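PDB 5YY3: cyclopenase asqI, which catalyses the zinc-dependent ring contraction of 4'-methoxycyclopenin to 4'-methoxyviridicatin, with release of methyl isocyanate, in aspoquinolone biosynthesis. Local coordinates for residues A[59-64]-A[119-124]; A[124-129]-A[590-595]; A[139-142]-A[146-149]. All blocks are in the same frame, centred on the assembly; numbering follows the deposited sequence.

Contact 1. Residues A[59-64]-A[119-124]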
loop_
_atom_site.group_PDB
_atom_site.type_symbol
_atom_site.label_atom_id
_atom_site.label_comp_id
_atom_site.label_asym_id
_atom_site.label_seq_id
_atom_site.Cartn_x
_atom_site.Cartn_y
_atom_site.Cartn_z
ATOM N N GLY A 59 -15.773 -35.937 27.443
ATOM C CA GLY A 59 -14.946 -35.854 28.630
ATOM C C GLY A 59 -13.485 -36.158 28.348
ATOM O O GLY A 59 -12.590 -35.487 28.854
ATOM N N ILE A 60 -13.243 -37.179 27.535
ATOM C CA ILE A 60 -11.880 -37.578 27.191
ATOM C C ILE A 60 -11.200 -36.497 26.339
ATOM O O ILE A 60 -10.097 -36.054 26.651
ATOM C CB ILE A 60 -11.862 -38.942 26.442
ATOM C CG1 ILE A 60 -12.391 -40.054 27.358
ATOM C CG2 ILE A 60 -10.454 -39.274 25.951
ATOM C CD1 ILE A 60 -12.645 -41.374 26.661
ATOM N N PHE A 61 -11.874 -36.058 25.279
ATOM C CA PHE A 61 -11.333 -35.023 24.393
ATOM C C PHE A 61 -11.071 -33.690 25.092
ATOM O O PHE A 61 -10.319 -32.855 24.584
ATOM C CB PHE A 61 -12.276 -34.810 23.216
ATOM C CG PHE A 61 -12.012 -35.735 22.074
ATOM C CD1 PHE A 61 -12.430 -37.053 22.127
ATOM C CD2 PHE A 61 -11.331 -35.294 20.957
ATOM C CE1 PHE A 61 -12.183 -37.919 21.074
ATOM C CE2 PHE A 61 -11.076 -36.147 19.905
ATOM C CZ PHE A 61 -11.502 -37.472 19.960
ATOM N N ALA A 62 -11.680 -33.499 26.260
ATOM C CA ALA A 62 -11.502 -32.267 27.022
ATOM C C ALA A 62 -10.311 -32.331 27.982
ATOM O O ALA A 62 -9.901 -31.309 28.545
ATOM C CB ALA A 62 -12.775 -31.947 27.795
ATOM N N LEU A 63 -9.759 -33.524 28.178
ATOM C CA LEU A 63 -8.718 -33.704 29.179
ATOM C C LEU A 63 -7.455 -32.887 28.901
ATOM O O LEU A 63 -6.825 -33.041 27.855
ATOM C CB LEU A 63 -8.361 -35.180 29.298
ATOM C CG LEU A 63 -9.393 -35.994 30.075
ATOM C CD1 LEU A 63 -8.980 -37.454 30.137
ATOM C CD2 LEU A 63 -9.560 -35.412 31.481
ATOM N N PRO A 64 -7.075 -32.024 29.858
ATOM C CA PRO A 64 -5.898 -31.157 29.742
ATOM C C PRO A 64 -4.581 -31.897 29.981
ATOM O O PRO A 64 -4.505 -32.783 30.837
ATOM C CB PRO A 64 -6.135 -30.120 30.842
ATOM C CG PRO A 64 -6.845 -30.905 31.910
ATOM C CD PRO A 64 -7.743 -31.869 31.164
ATOM N N ASP A 119 -5.796 -38.032 19.705
ATOM C CA ASP A 119 -5.464 -38.528 18.379
ATOM C C ASP A 119 -5.848 -39.998 18.233
ATOM O O ASP A 119 -6.408 -40.408 17.214
ATOM C CB ASP A 119 -3.977 -38.342 18.092
ATOM C CG ASP A 119 -3.658 -36.966 17.540
ATOM O OD1 ASP A 119 -4.583 -36.336 16.980
ATOM O OD2 ASP A 119 -2.486 -36.518 17.647
ATOM N N ALA A 120 -5.552 -40.788 19.262
ATOM C CA ALA A 120 -5.808 -42.226 19.226
ATOM C C ALA A 120 -7.308 -42.501 19.203
ATOM O O ALA A 120 -7.797 -43.318 18.420
ATOM C CB ALA A 120 -5.138 -42.922 20.432
ATOM N N LEU A 121 -8.035 -41.792 20.057
ATOM C CA LEU A 121 -9.466 -41.974 20.182
ATOM C C LEU A 121 -10.178 -41.502 18.929
ATOM O O LEU A 121 -11.186 -42.090 18.518
ATOM C CB LEU A 121 -9.994 -41.214 21.394
ATOM C CG LEU A 121 -11.461 -41.466 21.694
ATOM C CD1 LEU A 121 -11.722 -42.964 21.731
ATOM C CD2 LEU A 121 -11.835 -40.809 23.005
ATOM N N GLY A 122 -9.648 -40.434 18.334
ATOM C CA GLY A 122 -10.217 -39.852 17.135
ATOM C C GLY A 122 -10.229 -40.850 16.007
ATOM O O GLY A 122 -11.271 -41.093 15.400
ATOM N N ILE A 123 -9.058 -41.419 15.731
ATOM C CA ILE A 123 -8.894 -42.481 14.742
ATOM C C ILE A 123 -9.777 -43.672 15.075
ATOM O O ILE A 123 -10.466 -44.216 14.212
ATOM C CB ILE A 123 -7.426 -42.949 14.674
ATOM C CG1 ILE A 123 -6.536 -41.801 14.213
ATOM C CG2 ILE A 123 -7.278 -44.169 13.753
ATOM C CD1 ILE A 123 -5.065 -42.103 14.298
ATOM N N TYR A 124 -9.755 -44.065 16.342
ATOM C CA TYR A 124 -10.538 -45.214 16.790
ATOM C C TYR A 124 -12.023 -45.048 16.455
ATOM O O TYR A 124 -12.596 -45.886 15.774
ATOM C CB TYR A 124 -10.354 -45.432 18.295
ATOM C CG TYR A 124 -11.339 -46.408 18.863
ATOM C CD1 TYR A 124 -11.245 -47.763 18.578
ATOM C CD2 TYR A 124 -12.383 -45.974 19.677
ATOM C CE1 TYR A 124 -12.151 -48.665 19.095
ATOM C CE2 TYR A 124 -13.302 -46.871 20.202
ATOM C CZ TYR A 124 -13.177 -48.216 19.908
ATOM O OH TYR A 124 -14.090 -49.107 20.422
#
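Ile60 and Phe61, near the end of helix 53-61, close on Leu121 of helix 114-127, and nearly all of the meeting is apolar. One methyl does most of the work: Leu121 CD2 sits 3.6 Å from Ile60 CG2 and 3.5 Å from Phe61 CE1, with Ile60 CD1 also at its side. Leu121 reaches this position because its CG stands anti to the backbone N (chi1 -174°), which carries the branch toward the other helix; there it lies at about a right angle to the Ile60 side chain. In a hemocyanin-type, tyrosinase-family fold, where helices surround the metal site, this pair joins helix 53-61 to a helix that passes close to the zinc ligand His190. The second kind of contact is aromatic against backbone. The Phe61 ring passes obliquely across Leu121, and Phe61 CZ comes to 3.9 Å from Gly122 N, while Gly122 CA meets the ring edge in plane. Further apolar cover comes from Ile101 and Leu108 of helix 97-109 against Ile60 and from Pro139 against Phe61. A polar link lies just beside this apolar patch, where Arg118 NH2 is hydrogen-bonded to Leu63 O.

Contact 2. Residues A[124-129]-A[590-595]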
loop_
_atom_site.group_PDB
_atom_site.type_symbol
_atom_site.label_atom_id
_atom_site.label_comp_id
_atom_site.label_asym_id
_atom_site.label_seq_id
_atom_site.Cartn_x
_atom_site.Cartn_y
_atom_site.Cartn_z
ATOM N N TYR A 124 -9.755 -44.065 16.342
ATOM C CA TYR A 124 -10.538 -45.214 16.790
ATOM C C TYR A 124 -12.023 -45.048 16.455
ATOM O O TYR A 124 -12.596 -45.886 15.774
ATOM C CB TYR A 124 -10.354 -45.432 18.295
ATOM C CG TYR A 124 -11.339 -46.408 18.863
ATOM C CD1 TYR A 124 -11.245 -47.763 18.578
ATOM C CD2 TYR A 124 -12.383 -45.974 19.677
ATOM C CE1 TYR A 124 -12.151 -48.665 19.095
ATOM C CE2 TYR A 124 -13.302 -46.871 20.202
ATOM C CZ TYR A 124 -13.177 -48.216 19.908
ATOM O OH TYR A 124 -14.090 -49.107 20.422
ATOM N N LEU A 125 -12.627 -43.962 16.928
ATOM C CA LEU A 125 -14.037 -43.669 16.669
ATOM C C LEU A 125 -14.334 -43.606 15.174
ATOM O O LEU A 125 -15.323 -44.172 14.714
ATOM C CB LEU A 125 -14.443 -42.352 17.338
ATOM C CG LEU A 125 -14.442 -42.374 18.868
ATOM C CD1 LEU A 125 -14.676 -40.984 19.444
ATOM C CD2 LEU A 125 -15.478 -43.352 19.389
ATOM N N THR A 126 -13.467 -42.941 14.412
ATOM C CA THR A 126 -13.692 -42.776 12.973
ATOM C C THR A 126 -13.812 -44.108 12.231
ATOM O O THR A 126 -14.600 -44.238 11.285
ATOM C CB THR A 126 -12.564 -41.936 12.318
ATOM O OG1 THR A 126 -12.585 -40.607 12.854
ATOM C CG2 THR A 126 -12.727 -41.868 10.797
ATOM N N HIS A 127 -13.055 -45.108 12.675
ATOM C CA HIS A 127 -12.975 -46.368 11.941
ATOM C C HIS A 127 -13.665 -47.537 12.643
ATOM O O HIS A 127 -13.660 -48.653 12.139
ATOM C CB HIS A 127 -11.515 -46.698 11.661
ATOM C CG HIS A 127 -10.815 -45.652 10.849
ATOM N ND1 HIS A 127 -10.818 -45.658 9.471
ATOM C CD2 HIS A 127 -10.108 -44.560 11.222
ATOM C CE1 HIS A 127 -10.137 -44.617 9.030
ATOM N NE2 HIS A 127 -9.694 -43.933 10.069
ATOM N N SER A 128 -14.277 -47.265 13.792
ATOM C CA SER A 128 -15.108 -48.251 14.475
ATOM C C SER A 128 -16.461 -48.444 13.803
ATOM O O SER A 128 -17.251 -47.494 13.698
ATOM C CB SER A 128 -15.342 -47.845 15.921
ATOM O OG SER A 128 -16.532 -48.457 16.392
ATOM N N LYS A 129 -16.737 -49.671 13.369
ATOM C CA LYS A 129 -18.015 -49.980 12.739
ATOM C C LYS A 129 -19.148 -49.766 13.730
ATOM O O LYS A 129 -20.236 -49.316 13.359
ATOM C CB LYS A 129 -18.043 -51.410 12.208
ATOM C CG LYS A 129 -19.384 -51.772 11.559
ATOM C CD LYS A 129 -19.254 -52.803 10.438
ATOM C CE LYS A 129 -20.626 -53.153 9.882
ATOM N NZ LYS A 129 -20.637 -54.433 9.111
ATOM N N ALA A 590 -15.532 -49.131 1.999
ATOM C CA ALA A 590 -16.347 -48.953 3.185
ATOM C C ALA A 590 -16.060 -47.590 3.787
ATOM O O ALA A 590 -14.973 -47.036 3.587
ATOM C CB ALA A 590 -16.073 -50.060 4.200
ATOM N N PRO A 591 -17.040 -47.034 4.503
ATOM C CA PRO A 591 -16.782 -45.883 5.371
ATOM C C PRO A 591 -15.507 -46.065 6.219
ATOM O O PRO A 591 -15.230 -47.182 6.664
ATOM C CB PRO A 591 -18.042 -45.828 6.241
ATOM C CG PRO A 591 -19.121 -46.315 5.318
ATOM C CD PRO A 591 -18.474 -47.369 4.439
ATOM N N PRO A 592 -14.737 -44.976 6.427
ATOM C CA PRO A 592 -15.056 -43.622 5.946
ATOM C C PRO A 592 -14.334 -43.223 4.647
ATOM O O PRO A 592 -14.121 -42.027 4.417
ATOM C CB PRO A 592 -14.591 -42.742 7.109
ATOM C CG PRO A 592 -13.369 -43.475 7.629
ATOM C CD PRO A 592 -13.593 -44.965 7.359
ATOM N N PHE A 593 -13.976 -44.198 3.817
ATOM C CA PHE A 593 -13.200 -43.941 2.601
ATOM C C PHE A 593 -14.042 -43.844 1.313
ATOM O O PHE A 593 -13.497 -43.749 0.212
ATOM C CB PHE A 593 -12.148 -45.035 2.421
ATOM C CG PHE A 593 -11.062 -45.031 3.466
ATOM C CD1 PHE A 593 -10.053 -44.076 3.437
ATOM C CD2 PHE A 593 -11.026 -46.010 4.453
ATOM C CE1 PHE A 593 -9.043 -44.086 4.388
ATOM C CE2 PHE A 593 -10.011 -46.031 5.406
ATOM C CZ PHE A 593 -9.020 -45.069 5.375
ATOM N N HIS A 594 -15.360 -43.860 1.454
ATOM C CA HIS A 594 -16.271 -43.925 0.313
ATOM C C HIS A 594 -16.354 -42.663 -0.569
ATOM O O HIS A 594 -17.017 -42.680 -1.612
ATOM C CB HIS A 594 -17.680 -44.268 0.814
ATOM C CG HIS A 594 -18.078 -43.535 2.057
ATOM N ND1 HIS A 594 -17.372 -43.634 3.241
ATOM C CD2 HIS A 594 -19.112 -42.697 2.305
ATOM C CE1 HIS A 594 -17.953 -42.886 4.160
ATOM N NE2 HIS A 594 -19.013 -42.308 3.623
ATOM N N HIS A 595 -15.696 -41.579 -0.160
ATOM C CA HIS A 595 -15.768 -40.317 -0.901
ATOM C C HIS A 595 -14.683 -40.143 -1.952
ATOM O O HIS A 595 -14.724 -39.215 -2.752
ATOM C CB HIS A 595 -15.696 -39.138 0.059
ATOM C CG HIS A 595 -16.856 -39.059 0.993
ATOM N ND1 HIS A 595 -18.038 -38.438 0.652
ATOM C CD2 HIS A 595 -17.019 -39.524 2.255
ATOM C CE1 HIS A 595 -18.883 -38.528 1.668
ATOM N NE2 HIS A 595 -18.287 -39.180 2.654
#
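The Pro592 ring packs against Thr126 and His127 at the C-terminal end of helix 114-127. A cis peptide bond precedes this proline; Pro592 CG touches Thr126 CG2 at 3.6 Å, while Pro592 CD lies 3.6 Å from His127 ND1. Thr126 divides its two branches between different tasks. Its chi1 of -64° sets CG2 anti to the backbone N and facing the proline, whereas OG1 stays beside that N and hydrogen-bonds Gly122 O one turn back along the helix. The same methyl also lies over one face of the His127 imidazole, toward its rim. His127 CG takes the position that OG1 has in Thr126, anti to the carbonyl carbon (chi1 -60°), and the far end of the ring comes closer to 590-595 than its CB does. His127 CE1 then meets Phe593 CZ at 3.8 Å, near the imidazole plane and at its edge. The two rings are inclined to each other by 39°, with centroids 5.7 Å apart. A hydrogen bond from His127 NE2 to Met191 O helps to fix the rotation of the imidazole, and the Phe593 ring is stacked on Phe207. The contact thus joins the metal-binding helical region to a loop of the ig-like region, between strand 571-580 and helix 611-614: helix 180-193 packs on Thr126 and Pro592 through Val192, and Gln132 of helix 129-133 lies against Pro592.

Contact 3. Residues A[139-142]-A[146-149]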
loop_
_atom_site.group_PDB
_atom_site.type_symbol
_atom_site.label_atom_id
_atom_site.label_comp_id
_atom_site.label_asym_id
_atom_site.label_seq_id
_atom_site.Cartn_x
_atom_site.Cartn_y
_atom_site.Cartn_z
ATOM N N PRO A 139 -15.546 -35.524 18.381
ATOM C CA PRO A 139 -16.173 -34.221 18.633
ATOM C C PRO A 139 -15.832 -33.179 17.571
ATOM O O PRO A 139 -14.843 -33.324 16.851
ATOM C CB PRO A 139 -15.593 -33.805 19.997
ATOM C CG PRO A 139 -15.140 -35.085 20.628
ATOM C CD PRO A 139 -14.669 -35.945 19.485
ATOM N N PRO A 140 -16.664 -32.143 17.464
ATOM C CA PRO A 140 -16.310 -30.946 16.698
ATOM C C PRO A 140 -14.943 -30.414 17.123
ATOM O O PRO A 140 -14.605 -30.533 18.291
ATOM C CB PRO A 140 -17.426 -29.960 17.063
ATOM C CG PRO A 140 -18.612 -30.839 17.331
ATOM C CD PRO A 140 -18.059 -32.108 17.943
ATOM N N LEU A 141 -14.173 -29.850 16.199
ATOM C CA LEU A 141 -12.907 -29.217 16.551
ATOM C C LEU A 141 -13.122 -28.171 17.635
ATOM O O LEU A 141 -12.213 -27.883 18.414
ATOM C CB LEU A 141 -12.253 -28.570 15.326
ATOM C CG LEU A 141 -11.005 -27.703 15.570
ATOM C CD1 LEU A 141 -9.874 -28.563 16.037
ATOM C CD2 LEU A 141 -10.605 -26.921 14.308
ATOM N N LYS A 142 -14.337 -27.620 17.691
ATOM C CA LYS A 142 -14.646 -26.578 18.649
ATOM C C LYS A 142 -14.509 -27.068 20.089
ATOM O O LYS A 142 -14.298 -26.274 20.995
ATOM C CB LYS A 142 -16.051 -26.025 18.435
ATOM C CG LYS A 142 -16.159 -24.624 19.053
ATOM C CD LYS A 142 -17.542 -24.263 19.593
ATOM C CE LYS A 142 -17.488 -23.004 20.494
ATOM N NZ LYS A 142 -16.177 -22.883 21.196
ATOM N N PHE A 146 -7.878 -26.232 23.056
ATOM C CA PHE A 146 -7.295 -24.961 22.615
ATOM C C PHE A 146 -8.368 -23.896 22.356
ATOM O O PHE A 146 -8.074 -22.702 22.334
ATOM C CB PHE A 146 -6.448 -25.150 21.350
ATOM C CG PHE A 146 -5.140 -25.864 21.578
ATOM C CD1 PHE A 146 -4.816 -26.400 22.809
ATOM C CD2 PHE A 146 -4.226 -25.986 20.544
ATOM C CE1 PHE A 146 -3.607 -27.054 23.004
ATOM C CE2 PHE A 146 -3.027 -26.632 20.728
ATOM C CZ PHE A 146 -2.713 -27.169 21.963
ATOM N N PHE A 147 -9.607 -24.336 22.161
ATOM C CA PHE A 147 -10.737 -23.432 21.978
ATOM C C PHE A 147 -11.265 -22.869 23.292
ATOM O O PHE A 147 -12.370 -22.339 23.336
ATOM C CB PHE A 147 -11.877 -24.140 21.238
ATOM C CG PHE A 147 -11.742 -24.104 19.739
ATOM C CD1 PHE A 147 -10.776 -24.856 19.096
ATOM C CD2 PHE A 147 -12.575 -23.311 18.978
ATOM C CE1 PHE A 147 -10.647 -24.817 17.722
ATOM C CE2 PHE A 147 -12.458 -23.280 17.610
ATOM C CZ PHE A 147 -11.490 -24.025 16.980
ATOM N N SER A 148 -10.482 -22.984 24.361
ATOM C CA SER A 148 -10.855 -22.412 25.654
ATOM C C SER A 148 -9.672 -21.694 26.282
ATOM O O SER A 148 -8.517 -21.998 25.975
ATOM C CB SER A 148 -11.362 -23.495 26.602
ATOM O OG SER A 148 -12.439 -24.202 26.024
ATOM N N THR A 149 -9.966 -20.740 27.160
ATOM C CA THR A 149 -8.937 -19.978 27.861
ATOM C C THR A 149 -8.401 -20.781 29.054
ATOM O O THR A 149 -9.127 -21.587 29.637
ATOM C CB THR A 149 -9.489 -18.611 28.346
ATOM O OG1 THR A 149 -8.415 -17.678 28.512
ATOM C CG2 THR A 149 -10.249 -18.757 29.664
#
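Phe147 packs on Leu141 and Lys142, and its side chain can be followed outward atom by atom. Phe147 CB, pointing toward the opposing backbone, begins close to it, 3.2 Å from Lys142 O. At CG the neighbours are still Lys142 O and Lys142 CA. The ring then divides between two residues. On one side Phe147 CD1 comes to 3.4 Å from Leu141 O, and Phe147 CE1 continues past that oxygen to Leu141 CG at 3.6 Å. On the other side Phe147 CD2 lies 3.8 Å from Lys142 CG, and Phe147 CE2 stays near the same Lys142 CG and Lys142 CA, slightly farther off. CZ, at the tip, ends against the isobutyl group of Leu141, touching CG and CD2 about equally. Lys142 CA stands over the ring face in a CH-pi contact, 4.0 Å from the centroid of Phe147 and 13° off the ring normal. The two segments, three residues apart, belong to the loop between helices 129-133 and 174-177 of the hemocyanin-type helical region, and the aromatic ring lies flat against the backbone of the 3-10 segment that starts at Leu141 and runs on past Lys142. Leu141 presents its branch to the ring through a chi1 of 172°, CG anti to the backbone N, and crosses Phe147 at about a right angle. It also packs on Tyr180, Asn183 and Tyr187 of helix 180-193. The side chain of Leu141 is about 8 Å from that of the zinc ligand His186. Lys142, for its part, makes a cation-pi contact with Phe455. Beyond these residues, Phe385 packs on both Leu141 and Phe147, and Met456 lies against Phe147.

Overall arrangement
The three contacts lie on the same side of the chain's centre and come in a clear order along the chain. Contact 1 closes first; contact 2 then opens on the same helix 114-127, sharing Tyr124, and spans 460 residues before it closes, so that contact 3 falls within that span. Contacts 1 and 3 have centres about 12 Å apart and touch through Phe61 CG and Pro139 CG at 3.5 Å. Contacts 1 and 2, about 17 Å apart centre to centre, touch through Phe61 CE1 and Leu125 CD1 at 4.3 Å, whereas contacts 2 and 3, about 23 Å apart, do not touch. Contact 1 brings helix 53-61, and contact 2 the ig-like region, onto the zinc-holding helical region, within which contact 3 orders a loop.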